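Local coordinates for protein proteophosphoglycan (Silicibacter pomeroyi DSS-3, PDB 2RE3) that is of unknown function but, as a member of the DUF1285 family, is possibly involved in signal transduction, at residues K109-F114 / L176-S181. Numbering follows the deposited sequence.
Sequences KQVLTF and LWSSGS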
loop_
_atom_site.group_PDB
_atom_site.type_symbol
_atom_site.label_atom_id
_atom_site.label_comp_id
_atom_site.label_asym_id
_atom_site.label_seq_id
_atom_site.Cartn_x
_atom_site.Cartn_y
_atom_site.Cartn_z
ATOM N N LYS A 109 -7.520 -23.252 3.243
ATOM C CA LYS A 109 -6.283 -23.163 4.011
ATOM C C LYS A 109 -5.228 -22.284 3.305
ATOM O O LYS A 109 -4.117 -22.119 3.818
ATOM C CB LYS A 109 -5.743 -24.589 4.304
ATOM C CG LYS A 109 -6.602 -25.411 5.311
ATOM C CD LYS A 109 -6.442 -26.933 5.152
ATOM N N GLN A 110 -5.576 -21.681 2.162
ATOM C CA GLN A 110 -4.564 -20.989 1.315
ATOM C C GLN A 110 -4.029 -19.709 1.967
ATOM O O GLN A 110 -4.716 -19.084 2.747
ATOM C CB GLN A 110 -5.090 -20.718 -0.108
ATOM C CG GLN A 110 -5.492 -19.298 -0.410
ATOM C CD GLN A 110 -6.244 -19.103 -1.751
ATOM O OE1 GLN A 110 -5.982 -19.780 -2.760
ATOM N NE2 GLN A 110 -7.168 -18.148 -1.757
ATOM N N VAL A 111 -2.785 -19.364 1.664
ATOM C CA VAL A 111 -2.151 -18.144 2.160
ATOM C C VAL A 111 -1.626 -17.305 0.978
ATOM O O VAL A 111 -0.932 -17.799 0.075
ATOM C CB VAL A 111 -0.981 -18.459 3.144
ATOM C CG1 VAL A 111 -0.391 -17.160 3.709
ATOM C CG2 VAL A 111 -1.459 -19.366 4.269
ATOM N N LEU A 112 -1.976 -16.036 0.988
ATOM C CA LEU A 112 -1.597 -15.116 -0.085
ATOM C C LEU A 112 -0.541 -14.147 0.439
ATOM O O LEU A 112 -0.809 -13.370 1.354
ATOM C CB LEU A 112 -2.820 -14.334 -0.604
ATOM C CG LEU A 112 -4.028 -15.110 -1.140
ATOM C CD1 LEU A 112 -5.195 -14.155 -1.521
ATOM C CD2 LEU A 112 -3.625 -15.923 -2.327
ATOM N N THR A 113 0.664 -14.214 -0.131
ATOM C CA THR A 113 1.737 -13.275 0.193
ATOM C C THR A 113 1.956 -12.278 -0.954
ATOM O O THR A 113 2.266 -12.644 -2.098
ATOM C CB THR A 113 3.019 -13.995 0.561
ATOM O OG1 THR A 113 2.771 -14.766 1.732
ATOM C CG2 THR A 113 4.141 -12.991 0.859
ATOM N N PHE A 114 1.774 -11.006 -0.624
ATOM C CA PHE A 114 1.897 -9.928 -1.590
ATOM C C PHE A 114 3.258 -9.258 -1.463
ATOM O O PHE A 114 3.810 -9.171 -0.365
ATOM C CB PHE A 114 0.841 -8.887 -1.323
ATOM C CG PHE A 114 -0.543 -9.322 -1.658
ATOM C CD1 PHE A 114 -1.304 -9.998 -0.743
ATOM C CD2 PHE A 114 -1.093 -9.025 -2.890
ATOM C CE1 PHE A 114 -2.576 -10.381 -1.050
ATOM C CE2 PHE A 114 -2.376 -9.398 -3.190
ATOM C CZ PHE A 114 -3.114 -10.084 -2.270
ATOM N N LEU A 176 -11.638 -13.890 -1.201
ATOM C CA LEU A 176 -10.340 -14.580 -1.068
ATOM C C LEU A 176 -10.128 -15.113 0.340
ATOM O O LEU A 176 -10.352 -14.402 1.306
ATOM C CB LEU A 176 -9.193 -13.640 -1.479
ATOM C CG LEU A 176 -9.186 -13.295 -2.982
ATOM C CD1 LEU A 176 -8.245 -12.181 -3.252
ATOM C CD2 LEU A 176 -8.820 -14.496 -3.794
ATOM N N TRP A 177 -9.782 -16.398 0.435
ATOM C CA TRP A 177 -9.311 -16.985 1.669
ATOM C C TRP A 177 -7.829 -16.738 1.764
ATOM O O TRP A 177 -7.110 -17.027 0.822
ATOM C CB TRP A 177 -9.543 -18.486 1.676
ATOM C CG TRP A 177 -10.951 -18.871 1.993
ATOM C CD1 TRP A 177 -11.934 -19.172 1.102
ATOM C CD2 TRP A 177 -11.531 -18.980 3.287
ATOM N NE1 TRP A 177 -13.094 -19.464 1.758
ATOM C CE2 TRP A 177 -12.883 -19.349 3.106
ATOM C CE3 TRP A 177 -11.043 -18.806 4.588
ATOM C CZ2 TRP A 177 -13.758 -19.574 4.181
ATOM C CZ3 TRP A 177 -11.914 -19.032 5.668
ATOM C CH2 TRP A 177 -13.257 -19.412 5.450
ATOM N N SER A 178 -7.368 -16.173 2.877
ATOM C CA SER A 178 -5.934 -16.166 3.184
ATOM C C SER A 178 -5.718 -16.357 4.663
ATOM O O SER A 178 -6.425 -15.761 5.461
ATOM C CB SER A 178 -5.278 -14.869 2.732
ATOM O OG SER A 178 -3.871 -14.934 2.914
ATOM N N SER A 179 -4.749 -17.183 5.033
ATOM C CA SER A 179 -4.365 -17.366 6.455
ATOM C C SER A 179 -5.541 -17.729 7.342
ATOM O O SER A 179 -5.593 -17.281 8.476
ATOM C CB SER A 179 -3.706 -16.105 7.057
ATOM O OG SER A 179 -2.566 -15.702 6.336
ATOM N N GLY A 180 -6.502 -18.493 6.830
ATOM C CA GLY A 180 -7.676 -18.871 7.627
ATOM C C GLY A 180 -8.809 -17.869 7.749
ATOM O O GLY A 180 -9.773 -18.137 8.462
ATOM N N SER A 181 -8.716 -16.722 7.070
ATOM C CA SER A 181 -9.754 -15.693 7.118
ATOM C C SER A 181 -10.295 -15.430 5.716
ATOM O O SER A 181 -9.600 -15.629 4.721
ATOM C CB SER A 181 -9.185 -14.395 7.703
ATOM O OG SER A 181 -8.931 -14.502 9.087
HETATM O O HOH W 1 -6.839 -19.286 4.076
#
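Leu176 meets Leu112 at about a right angle, CD1 to CD1 at 4.0 Å, and Leu163 of helix 157-164 touches both leucines. At Trp177 the backbone carbonyl does the work: Gln110 NE2 donates to Trp177 O at 2.8 Å, on a lone pair in the carbonyl plane, and the acceptor lies in the plane of the Gln110 amide. The same NE2 also bonds to Leu166 O, so one side-chain amide joins two backbone carbonyls. The indole heads elsewhere, its NE1 bonded to Glu170. Ser178 holds OG anti to its backbone N (chi1 -174°), where it accepts from Leu112 N at 2.9 Å and nearly straight, 167°; OG is also hydrogen-bonded to Ala124 O. Ser178 CA lies 3.2 Å from Gln110 O in a CH...O contact. Ser179 N donates to that same Gln110 O at 3.0 Å, more bent, while Ser179 OG rests 3.7 Å from Val111 CG1 and is hydrogen-bonded to Ala124 O. Gly180 N reaches Gln110 O through a water; Ser178-Ser181 form a type I' turn that closes the hairpin of strands 173-178 and 181-185. Strands 111-114 and 176-178 run almost perpendicular to each other, so no sheet ladder joins them; the three-stranded sheet is instead joined to the start of strand 111-116 and the residue before it by one backbone bond, a serine hydroxyl and a glutamine amide, beside one leucine pair.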